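Local coordinates for protein exocyst complex component EXO70 (Saccharomyces cerevisiae, PDB 2B1E) that takes part in the secretory pathway as a subunit of the exocyst, which tethers secretory vesicles to sites of exocytosis, and helps to assemble that complex, at residues D291-K296 / S373-T378; I337-W342 / K350-Q355; N382-A387 / K450-Y455. All coordinates share one frame; numbering follows the deposited sequence.

Contact 1 of 3, residues D291-K296 / S373-T378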
loop_
_atom_site.group_PDB
_atom_site.type_symbol
_atom_site.label_atom_id
_atom_site.label_comp_id
_atom_site.label_asym_id
_atom_site.label_seq_id
_atom_site.Cartn_x
_atom_site.Cartn_y
_atom_site.Cartn_z
ATOM N N ASP A 291 -3.444 16.063 4.973
ATOM C CA ASP A 291 -4.019 17.291 4.427
ATOM C C ASP A 291 -5.540 17.257 4.514
ATOM O O ASP A 291 -6.191 18.280 4.733
ATOM C CB ASP A 291 -3.578 17.465 2.971
ATOM C CG ASP A 291 -2.108 17.822 2.850
ATOM O OD1 ASP A 291 -1.355 17.552 3.810
ATOM O OD2 ASP A 291 -1.701 18.362 1.799
ATOM N N ARG A 292 -6.098 16.068 4.346
ATOM C CA ARG A 292 -7.535 15.882 4.419
ATOM C C ARG A 292 -8.025 16.223 5.832
ATOM O O ARG A 292 -9.054 16.871 6.000
ATOM C CB ARG A 292 -7.873 14.431 4.087
ATOM C CG ARG A 292 -9.345 14.135 4.032
ATOM C CD ARG A 292 -9.600 12.714 4.478
ATOM N NE ARG A 292 -10.955 12.293 4.163
ATOM C CZ ARG A 292 -11.394 12.094 2.928
ATOM N NH1 ARG A 292 -10.574 12.279 1.896
ATOM N NH2 ARG A 292 -12.647 11.716 2.722
ATOM N N ILE A 293 -7.282 15.783 6.844
ATOM C CA ILE A 293 -7.645 16.051 8.235
ATOM C C ILE A 293 -7.581 17.548 8.542
ATOM O O ILE A 293 -8.491 18.104 9.163
ATOM C CB ILE A 293 -6.716 15.294 9.212
ATOM C CG1 ILE A 293 -6.831 13.787 8.971
ATOM C CG2 ILE A 293 -7.111 15.603 10.652
ATOM C CD1 ILE A 293 -5.803 12.964 9.726
ATOM N N ILE A 294 -6.501 18.194 8.109
ATOM C CA ILE A 294 -6.328 19.628 8.322
ATOM C C ILE A 294 -7.467 20.420 7.670
ATOM O O ILE A 294 -7.918 21.426 8.214
ATOM C CB ILE A 294 -4.972 20.115 7.751
ATOM C CG1 ILE A 294 -3.829 19.430 8.500
ATOM C CG2 ILE A 294 -4.850 21.629 7.889
ATOM C CD1 ILE A 294 -2.458 19.738 7.946
ATOM N N LYS A 295 -7.933 19.963 6.511
ATOM C CA LYS A 295 -9.022 20.639 5.808
ATOM C C LYS A 295 -10.365 20.384 6.478
ATOM O O LYS A 295 -11.145 21.310 6.696
ATOM C CB LYS A 295 -9.093 20.178 4.349
ATOM C CG LYS A 295 -7.855 20.502 3.531
ATOM C CD LYS A 295 -8.037 20.081 2.081
ATOM C CE LYS A 295 -6.802 20.385 1.252
ATOM N NZ LYS A 295 -6.985 19.945 -0.164
ATOM N N LYS A 296 -10.640 19.124 6.791
ATOM C CA LYS A 296 -11.896 18.773 7.442
ATOM C C LYS A 296 -12.007 19.439 8.820
ATOM O O LYS A 296 -13.040 20.013 9.153
ATOM C CB LYS A 296 -12.010 17.253 7.585
ATOM C CG LYS A 296 -12.253 16.512 6.276
ATOM C CD LYS A 296 -13.703 16.659 5.829
ATOM C CE LYS A 296 -13.978 15.897 4.536
ATOM N NZ LYS A 296 -13.160 16.438 3.416
ATOM N N SER A 373 -0.206 7.884 14.493
ATOM C CA SER A 373 -0.090 8.785 15.634
ATOM C C SER A 373 -0.036 10.232 15.149
ATOM O O SER A 373 -0.611 11.122 15.774
ATOM C CB SER A 373 1.167 8.453 16.452
ATOM O OG SER A 373 1.015 7.234 17.172
ATOM N N ASP A 374 0.650 10.464 14.035
ATOM C CA ASP A 374 0.748 11.812 13.480
ATOM C C ASP A 374 -0.633 12.287 13.031
ATOM O O ASP A 374 -0.977 13.458 13.197
ATOM C CB ASP A 374 1.716 11.844 12.296
ATOM C CG ASP A 374 3.168 11.897 12.733
ATOM O OD1 ASP A 374 3.425 11.985 13.951
ATOM O OD2 ASP A 374 4.054 11.859 11.852
ATOM N N CYS A 375 -1.419 11.368 12.475
ATOM C CA CYS A 375 -2.768 11.683 12.018
ATOM C C CYS A 375 -3.667 12.103 13.179
ATOM O O CYS A 375 -4.420 13.077 13.076
ATOM C CB CYS A 375 -3.390 10.473 11.306
ATOM S SG CYS A 375 -2.845 10.225 9.584
ATOM N N ILE A 376 -3.598 11.361 14.282
ATOM C CA ILE A 376 -4.413 11.672 15.447
ATOM C C ILE A 376 -3.944 12.980 16.079
ATOM O O ILE A 376 -4.762 13.762 16.558
ATOM C CB ILE A 376 -4.377 10.512 16.464
ATOM C CG1 ILE A 376 -4.997 9.268 15.818
ATOM C CG2 ILE A 376 -5.163 10.877 17.717
ATOM C CD1 ILE A 376 -4.770 7.987 16.601
ATOM N N ASP A 377 -2.635 13.228 16.065
ATOM C CA ASP A 377 -2.105 14.480 16.604
ATOM C C ASP A 377 -2.638 15.648 15.774
ATOM O O ASP A 377 -3.037 16.690 16.311
ATOM C CB ASP A 377 -0.575 14.517 16.526
ATOM C CG ASP A 377 0.102 13.831 17.700
ATOM O OD1 ASP A 377 -0.587 13.450 18.670
ATOM O OD2 ASP A 377 1.343 13.683 17.645
ATOM N N THR A 378 -2.621 15.474 14.455
ATOM C CA THR A 378 -3.073 16.514 13.541
ATOM C C THR A 378 -4.549 16.820 13.747
ATOM O O THR A 378 -4.960 17.976 13.704
ATOM C CB THR A 378 -2.817 16.100 12.071
ATOM O OG1 THR A 378 -1.424 15.801 11.912
ATOM C CG2 THR A 378 -3.207 17.231 11.114
#

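Contact 2 of 3, residues I337-W342 / K350-Q355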
loop_
_atom_site.group_PDB
_atom_site.type_symbol
_atom_site.label_atom_id
_atom_site.label_comp_id
_atom_site.label_asym_id
_atom_site.label_seq_id
_atom_site.Cartn_x
_atom_site.Cartn_y
_atom_site.Cartn_z
ATOM N N ILE A 337 9.906 6.505 2.488
ATOM C CA ILE A 337 8.819 7.466 2.585
ATOM C C ILE A 337 8.870 7.962 4.020
ATOM O O ILE A 337 8.142 7.484 4.885
ATOM C CB ILE A 337 7.444 6.822 2.311
ATOM C CG1 ILE A 337 6.327 7.793 2.706
ATOM C CG2 ILE A 337 7.317 5.521 3.066
ATOM C CD1 ILE A 337 4.931 7.213 2.593
ATOM N N THR A 338 9.758 8.917 4.262
ATOM C CA THR A 338 9.948 9.480 5.589
ATOM C C THR A 338 8.711 10.166 6.163
ATOM O O THR A 338 7.697 10.338 5.481
ATOM C CB THR A 338 11.109 10.487 5.582
ATOM O OG1 THR A 338 10.857 11.497 4.595
ATOM C CG2 THR A 338 12.418 9.779 5.258
ATOM N N ARG A 339 8.814 10.549 7.431
ATOM C CA ARG A 339 7.737 11.224 8.136
ATOM C C ARG A 339 7.505 12.604 7.525
ATOM O O ARG A 339 6.390 13.122 7.540
ATOM C CB ARG A 339 8.103 11.356 9.615
ATOM C CG ARG A 339 7.064 12.039 10.487
ATOM C CD ARG A 339 7.421 11.857 11.957
ATOM N NE ARG A 339 6.418 12.419 12.857
ATOM C CZ ARG A 339 6.528 13.596 13.464
ATOM N NH1 ARG A 339 7.605 14.347 13.274
ATOM N NH2 ARG A 339 5.560 14.022 14.265
ATOM N N GLU A 340 8.565 13.192 6.984
ATOM C CA GLU A 340 8.468 14.510 6.375
ATOM C C GLU A 340 7.793 14.457 5.012
ATOM O O GLU A 340 7.544 15.491 4.395
ATOM C CB GLU A 340 9.858 15.135 6.257
ATOM C CG GLU A 340 10.550 15.292 7.602
ATOM C CD GLU A 340 11.901 15.969 7.495
ATOM O OE1 GLU A 340 12.753 15.471 6.729
ATOM O OE2 GLU A 340 12.112 16.993 8.182
ATOM N N ASN A 341 7.489 13.249 4.547
ATOM C CA ASN A 341 6.823 13.075 3.260
ATOM C C ASN A 341 5.312 13.242 3.392
ATOM O O ASN A 341 4.618 13.476 2.400
ATOM C CB ASN A 341 7.131 11.691 2.669
ATOM C CG ASN A 341 8.510 11.612 2.038
ATOM O OD1 ASN A 341 8.900 10.572 1.503
ATOM N ND2 ASN A 341 9.253 12.713 2.092
ATOM N N TRP A 342 4.800 13.123 4.615
ATOM C CA TRP A 342 3.368 13.268 4.844
ATOM C C TRP A 342 3.016 14.451 5.745
ATOM O O TRP A 342 1.852 14.842 5.829
ATOM C CB TRP A 342 2.781 11.968 5.421
ATOM C CG TRP A 342 3.262 11.592 6.799
ATOM C CD1 TRP A 342 3.075 12.295 7.952
ATOM C CD2 TRP A 342 3.962 10.394 7.169
ATOM N NE1 TRP A 342 3.610 11.612 9.017
ATOM C CE2 TRP A 342 4.161 10.442 8.566
ATOM C CE3 TRP A 342 4.438 9.285 6.455
ATOM C CZ2 TRP A 342 4.817 9.421 9.268
ATOM C CZ3 TRP A 342 5.091 8.266 7.153
ATOM C CH2 TRP A 342 5.273 8.344 8.547
ATOM N N LYS A 350 6.177 21.071 18.795
ATOM C CA LYS A 350 5.303 21.147 19.958
ATOM C C LYS A 350 3.904 20.630 19.670
ATOM O O LYS A 350 3.189 20.241 20.590
ATOM C CB LYS A 350 5.219 22.581 20.493
ATOM C CG LYS A 350 4.181 23.470 19.820
ATOM C CD LYS A 350 3.797 24.631 20.745
ATOM C CE LYS A 350 2.666 25.478 20.166
ATOM N NZ LYS A 350 2.158 26.492 21.146
ATOM N N GLU A 351 3.523 20.624 18.394
ATOM C CA GLU A 351 2.201 20.158 17.977
ATOM C C GLU A 351 2.078 18.646 17.791
ATOM O O GLU A 351 1.039 18.154 17.340
ATOM C CB GLU A 351 1.782 20.851 16.682
ATOM C CG GLU A 351 1.232 22.246 16.885
ATOM C CD GLU A 351 0.768 22.886 15.591
ATOM O OE1 GLU A 351 0.139 22.191 14.764
ATOM O OE2 GLU A 351 1.021 24.093 15.408
ATOM N N TYR A 352 3.135 17.909 18.120
ATOM C CA TYR A 352 3.094 16.458 17.984
ATOM C C TYR A 352 3.524 15.811 19.285
ATOM O O TYR A 352 4.174 16.446 20.112
ATOM C CB TYR A 352 3.992 15.986 16.838
ATOM C CG TYR A 352 3.592 16.557 15.499
ATOM C CD1 TYR A 352 4.020 17.821 15.106
ATOM C CD2 TYR A 352 2.746 15.852 14.642
ATOM C CE1 TYR A 352 3.617 18.373 13.900
ATOM C CE2 TYR A 352 2.336 16.395 13.431
ATOM C CZ TYR A 352 2.777 17.658 13.069
ATOM O OH TYR A 352 2.374 18.212 11.877
ATOM N N THR A 353 3.150 14.552 19.477
ATOM C CA THR A 353 3.506 13.864 20.705
ATOM C C THR A 353 4.697 12.929 20.537
ATOM O O THR A 353 4.963 12.088 21.397
ATOM C CB THR A 353 2.301 13.081 21.261
ATOM O OG1 THR A 353 1.710 12.300 20.219
ATOM C CG2 THR A 353 1.267 14.043 21.822
ATOM N N LEU A 354 5.417 13.083 19.429
ATOM C CA LEU A 354 6.598 12.261 19.172
ATOM C C LEU A 354 7.729 12.698 20.100
ATOM O O LEU A 354 8.115 13.865 20.092
ATOM C CB LEU A 354 7.064 12.425 17.724
ATOM C CG LEU A 354 8.413 11.756 17.432
ATOM C CD1 LEU A 354 8.262 10.248 17.576
ATOM C CD2 LEU A 354 8.892 12.115 16.038
ATOM N N GLN A 355 8.253 11.769 20.897
ATOM C CA GLN A 355 9.347 12.085 21.813
ATOM C C GLN A 355 10.605 11.279 21.485
ATOM O O GLN A 355 10.537 10.089 21.167
ATOM C CB GLN A 355 8.935 11.818 23.267
ATOM C CG GLN A 355 7.677 12.540 23.697
ATOM C CD GLN A 355 7.551 12.661 25.205
ATOM O OE1 GLN A 355 7.632 11.671 25.933
ATOM N NE2 GLN A 355 7.344 13.885 25.681
#

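Contact 3 of 3, residues N382-A387 / K450-Y455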
loop_
_atom_site.group_PDB
_atom_site.type_symbol
_atom_site.label_atom_id
_atom_site.label_comp_id
_atom_site.label_asym_id
_atom_site.label_seq_id
_atom_site.Cartn_x
_atom_site.Cartn_y
_atom_site.Cartn_z
ATOM N N ASN A 382 -5.602 20.532 15.209
ATOM C CA ASN A 382 -6.391 21.335 14.274
ATOM C C ASN A 382 -7.799 21.601 14.805
ATOM O O ASN A 382 -8.357 22.677 14.585
ATOM C CB ASN A 382 -6.424 20.663 12.911
ATOM C CG ASN A 382 -5.193 20.994 12.100
ATOM O OD1 ASN A 382 -5.151 22.022 11.422
ATOM N ND2 ASN A 382 -4.170 20.147 12.191
ATOM N N LEU A 383 -8.376 20.633 15.507
ATOM C CA LEU A 383 -9.681 20.874 16.102
ATOM C C LEU A 383 -9.481 21.930 17.190
ATOM O O LEU A 383 -10.349 22.772 17.410
ATOM C CB LEU A 383 -10.254 19.609 16.736
ATOM C CG LEU A 383 -10.915 18.601 15.801
ATOM C CD1 LEU A 383 -11.351 17.385 16.593
ATOM C CD2 LEU A 383 -12.105 19.254 15.095
ATOM N N GLU A 384 -8.338 21.884 17.873
ATOM C CA GLU A 384 -8.056 22.861 18.928
ATOM C C GLU A 384 -7.882 24.251 18.330
ATOM O O GLU A 384 -8.426 25.237 18.844
ATOM C CB GLU A 384 -6.778 22.521 19.709
ATOM C CG GLU A 384 -6.754 23.244 21.055
ATOM C CD GLU A 384 -5.370 23.431 21.655
ATOM O OE1 GLU A 384 -4.518 22.514 21.565
ATOM O OE2 GLU A 384 -5.146 24.511 22.236
ATOM N N ARG A 385 -7.091 24.329 17.263
ATOM C CA ARG A 385 -6.850 25.595 16.584
ATOM C C ARG A 385 -8.177 26.230 16.167
ATOM O O ARG A 385 -8.412 27.414 16.406
ATOM C CB ARG A 385 -5.964 25.381 15.350
ATOM C CG ARG A 385 -5.788 26.632 14.498
ATOM C CD ARG A 385 -4.768 26.440 13.387
ATOM N NE ARG A 385 -3.400 26.343 13.895
ATOM C CZ ARG A 385 -2.783 25.205 14.210
ATOM N NH1 ARG A 385 -3.405 24.040 14.070
ATOM N NH2 ARG A 385 -1.539 25.231 14.669
ATOM N N LYS A 386 -9.044 25.436 15.555
ATOM C CA LYS A 386 -10.339 25.935 15.124
ATOM C C LYS A 386 -11.183 26.391 16.308
ATOM O O LYS A 386 -11.861 27.412 16.240
ATOM C CB LYS A 386 -11.097 24.865 14.350
ATOM C CG LYS A 386 -12.484 25.336 13.947
ATOM C CD LYS A 386 -13.270 24.265 13.272
ATOM C CE LYS A 386 -13.796 23.236 14.246
ATOM N NZ LYS A 386 -14.643 22.267 13.505
ATOM N N ALA A 387 -11.131 25.639 17.398
ATOM C CA ALA A 387 -11.892 25.993 18.585
ATOM C C ALA A 387 -11.406 27.330 19.147
ATOM O O ALA A 387 -12.211 28.168 19.538
ATOM C CB ALA A 387 -11.764 24.903 19.637
ATOM N N LYS A 450 -3.612 13.365 28.091
ATOM C CA LYS A 450 -3.197 14.060 29.299
ATOM C C LYS A 450 -3.092 15.560 29.056
ATOM O O LYS A 450 -3.366 16.357 29.953
ATOM C CB LYS A 450 -1.865 13.494 29.804
ATOM C CG LYS A 450 -2.021 12.083 30.352
ATOM C CD LYS A 450 -0.690 11.429 30.688
ATOM C CE LYS A 450 -0.915 9.973 31.077
ATOM N NZ LYS A 450 0.361 9.246 31.277
ATOM N N ARG A 451 -2.697 15.945 27.847
ATOM C CA ARG A 451 -2.577 17.365 27.510
ATOM C C ARG A 451 -3.925 18.045 27.693
ATOM O O ARG A 451 -4.015 19.090 28.337
ATOM C CB ARG A 451 -2.117 17.547 26.056
ATOM C CG ARG A 451 -2.056 19.005 25.590
ATOM C CD ARG A 451 -2.054 19.107 24.058
ATOM N NE ARG A 451 -0.865 18.498 23.460
ATOM C CZ ARG A 451 -0.693 18.325 22.153
ATOM N NH1 ARG A 451 -1.638 18.710 21.303
ATOM N NH2 ARG A 451 0.431 17.783 21.691
ATOM N N TYR A 452 -4.978 17.441 27.141
ATOM C CA TYR A 452 -6.306 18.027 27.237
ATOM C C TYR A 452 -6.981 17.788 28.581
ATOM O O TYR A 452 -7.902 18.517 28.958
ATOM C CB TYR A 452 -7.155 17.573 26.033
ATOM C CG TYR A 452 -6.558 18.127 24.757
ATOM C CD1 TYR A 452 -6.575 19.501 24.503
ATOM C CD2 TYR A 452 -5.833 17.312 23.884
ATOM C CE1 TYR A 452 -5.876 20.051 23.433
ATOM C CE2 TYR A 452 -5.132 17.857 22.802
ATOM C CZ TYR A 452 -5.154 19.226 22.586
ATOM O OH TYR A 452 -4.428 19.781 21.544
ATOM N N ILE A 453 -6.520 16.780 29.318
ATOM C CA ILE A 453 -7.044 16.560 30.660
ATOM C C ILE A 453 -6.473 17.768 31.397
ATOM O O ILE A 453 -7.154 18.430 32.175
ATOM C CB ILE A 453 -6.472 15.273 31.303
ATOM C CG1 ILE A 453 -7.166 14.039 30.716
ATOM C CG2 ILE A 453 -6.628 15.335 32.825
ATOM C CD1 ILE A 453 -6.377 12.727 30.915
ATOM N N SER A 454 -5.206 18.062 31.114
ATOM C CA SER A 454 -4.530 19.195 31.734
ATOM C C SER A 454 -5.255 20.512 31.405
ATOM O O SER A 454 -5.359 21.395 32.258
ATOM C CB SER A 454 -3.064 19.246 31.282
ATOM O OG SER A 454 -2.296 20.001 32.205
ATOM N N TYR A 455 -5.753 20.651 30.178
ATOM C CA TYR A 455 -6.510 21.855 29.811
ATOM C C TYR A 455 -7.704 22.005 30.770
ATOM O O TYR A 455 -7.985 23.097 31.253
ATOM C CB TYR A 455 -7.051 21.759 28.374
ATOM C CG TYR A 455 -6.155 22.348 27.299
ATOM C CD1 TYR A 455 -4.826 21.959 27.186
ATOM C CD2 TYR A 455 -6.653 23.261 26.367
ATOM C CE1 TYR A 455 -4.013 22.450 26.188
ATOM C CE2 TYR A 455 -5.836 23.764 25.344
ATOM C CZ TYR A 455 -4.516 23.351 25.269
ATOM O OH TYR A 455 -3.672 23.843 24.292
#

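Contact 1 of 3, residues D291-K296 / S373-T378
I293 and I294 of helix 268-299 pack against C375 and T378 of helix 364-391, joining two helices that run nearly parallel in the all-helical rod of Exo70. The axes of the short segments lie 9.6 Å apart, inclined by only 14°. What passes between the helices is apolar. I293 points toward its neighbour, and its terminal methyl does most of the touching: CD1 rests 3.8 Å from C375 CB, slightly further from SG, and also lies against the backbone, 3.6 Å from C375 O. The other branch of I293, CG2, faces the main chain of T378, where it comes 4.2 Å from the carbonyl carbon. One residue on, the I294 and T378 side chains cross obliquely. Here the packing is tight, with T378 CG2 only 3.5 Å from I294 CG1, and I294 CD1 flanks the same methyl. A serine for this threonine, lacking CG2, would probably leave I294 CG1 without its close methyl neighbour and open a gap between the helices. Helix 311-323 also packs here, T316 touching I293 and L320 touching C375.

The polar part of T378 is dealt with inside its own helix. With OG1 beside the backbone N (chi1 -56°), CG2 falls anti to it and is presented to I294, while the hydroxyl turns back to D374 O. That carbonyl therefore accepts twice, from T378 N and from T378 OG1, the two donors arriving from opposite faces of its plane. The hydroxyl bond helps fix the rotation of the side chain: T378 OG1 sits 2.7 Å from D374 O, 35° out of the carbonyl plane.

Contact 2 of 3, residues I337-W342 / K350-Q355
R339 reaches out from the 3-10 turn 339-341 with CG anti to the backbone N (chi1 -180°) and its chain extended as far as NE, while Y352 swings its ring to the side of its own backbone N; together these torsions bring guanidinium and phenol into a cation-pi contact. The pair closes a short loop within the irregular connection between helices 327-333 and 364-391, near the protein surface. R339 CZ stands 4.9 Å from the centroid of the Y352 ring, 25° off the normal and so over its face, but the two planes are 79° apart. The guanidinium is thus upended on the ring instead of lying flat, and NH2 leads: R339 NH2 is 3.4 Å from Y352 CD2 and equally close to CG, with Y352 CB in plane at the guanidinium edge. L354 comes from the opposite direction to R339 and lays a methyl over the middle of one guanidinium face, CD2 lying 3.8 Å from R339 CZ.

The strongest polar partner of R339 is on helix 364-391, where D374 OD2 forms a salt bridge with NE. The same carboxylate oxygen takes a hydrogen bond from W342 NE1, so D374 probably helps to position both the arginine and the tryptophan of this segment. W342 also packs back on the turn that precedes it: R339 O lies 3.3 Å above the plane of the indole, offset toward its rim.

Contact 3 of 3, residues N382-A387 / K450-Y455
E384 carries its carboxylate between the hydroxyls of Y452 and Y455, and each tyrosine donates to a different oxygen. Y452 OH lies 2.7 Å from E384 OE1, which it meets on the anti side, 22° out of the carboxylate plane. Y455 OH is 2.6 Å from E384 OE2 and comes from above that plane, tilted 36° out of it. Each oxygen lies at a ring edge, near the ring plane, and the carboxylate plane is turned steeply against both phenols. With CG anti to the backbone N (chi1 -161°) and the chain extended beyond it, E384 reaches across to helix 440-473, although the nearest CA atoms, of E384 and Y452, are 9.8 Å apart.

The tyrosines, one helical turn apart, also pack on each other: Y452 CD1 sits 3.9 Å above the plane of the Y455 ring, over its centre. R451 lines the other end of the group. Its CG lies over a face of the Y452 ring, and its guanidinium curls round so that NH1 donates, in its own plane, to Y452 OH at 3.0 Å. That hydroxyl accepts from the arginine while it donates to the glutamate.

In the helical rod this bridge joins helix 364-391 to helix 440-473, with helix 410-429 packed alongside through I413 on E384 and I417 on Y452. The carboxylate is buried, yet well supplied with donors: A400 N also binds OE1, and Q388 NE2, one turn further along the helix, binds OE2. R451 NH1, 4.8 Å from E384 OE1 and not in contact with it, would probably help to stabilise a negative charge there. The loop that follows helix 364-391 reaches the second tyrosine too, N401 N being hydrogen-bonded to Y455 OH.

How the contacts relate
From the N terminus, helix 268-299 supplies the first side of contact 1, whose second side follows after 76 intervening residues on helix 364-391. Contact 2 opens and closes within that interval, pinching off a short loop. Contact 3 starts on helix 364-391 just after contact 1 ends and closes on helix 440-473, so these two follow in series without crossing. Helix 364-391 is their common strut, and I294 CG2 packs on N382 OD1 between them. The surface connection is tied down along this helix: T353 N is probably hydrogen-bonded to D377 OD2, and E351 OE2 forms a salt bridge with R385 NH2, joining contact 2 to contacts 1 and 3.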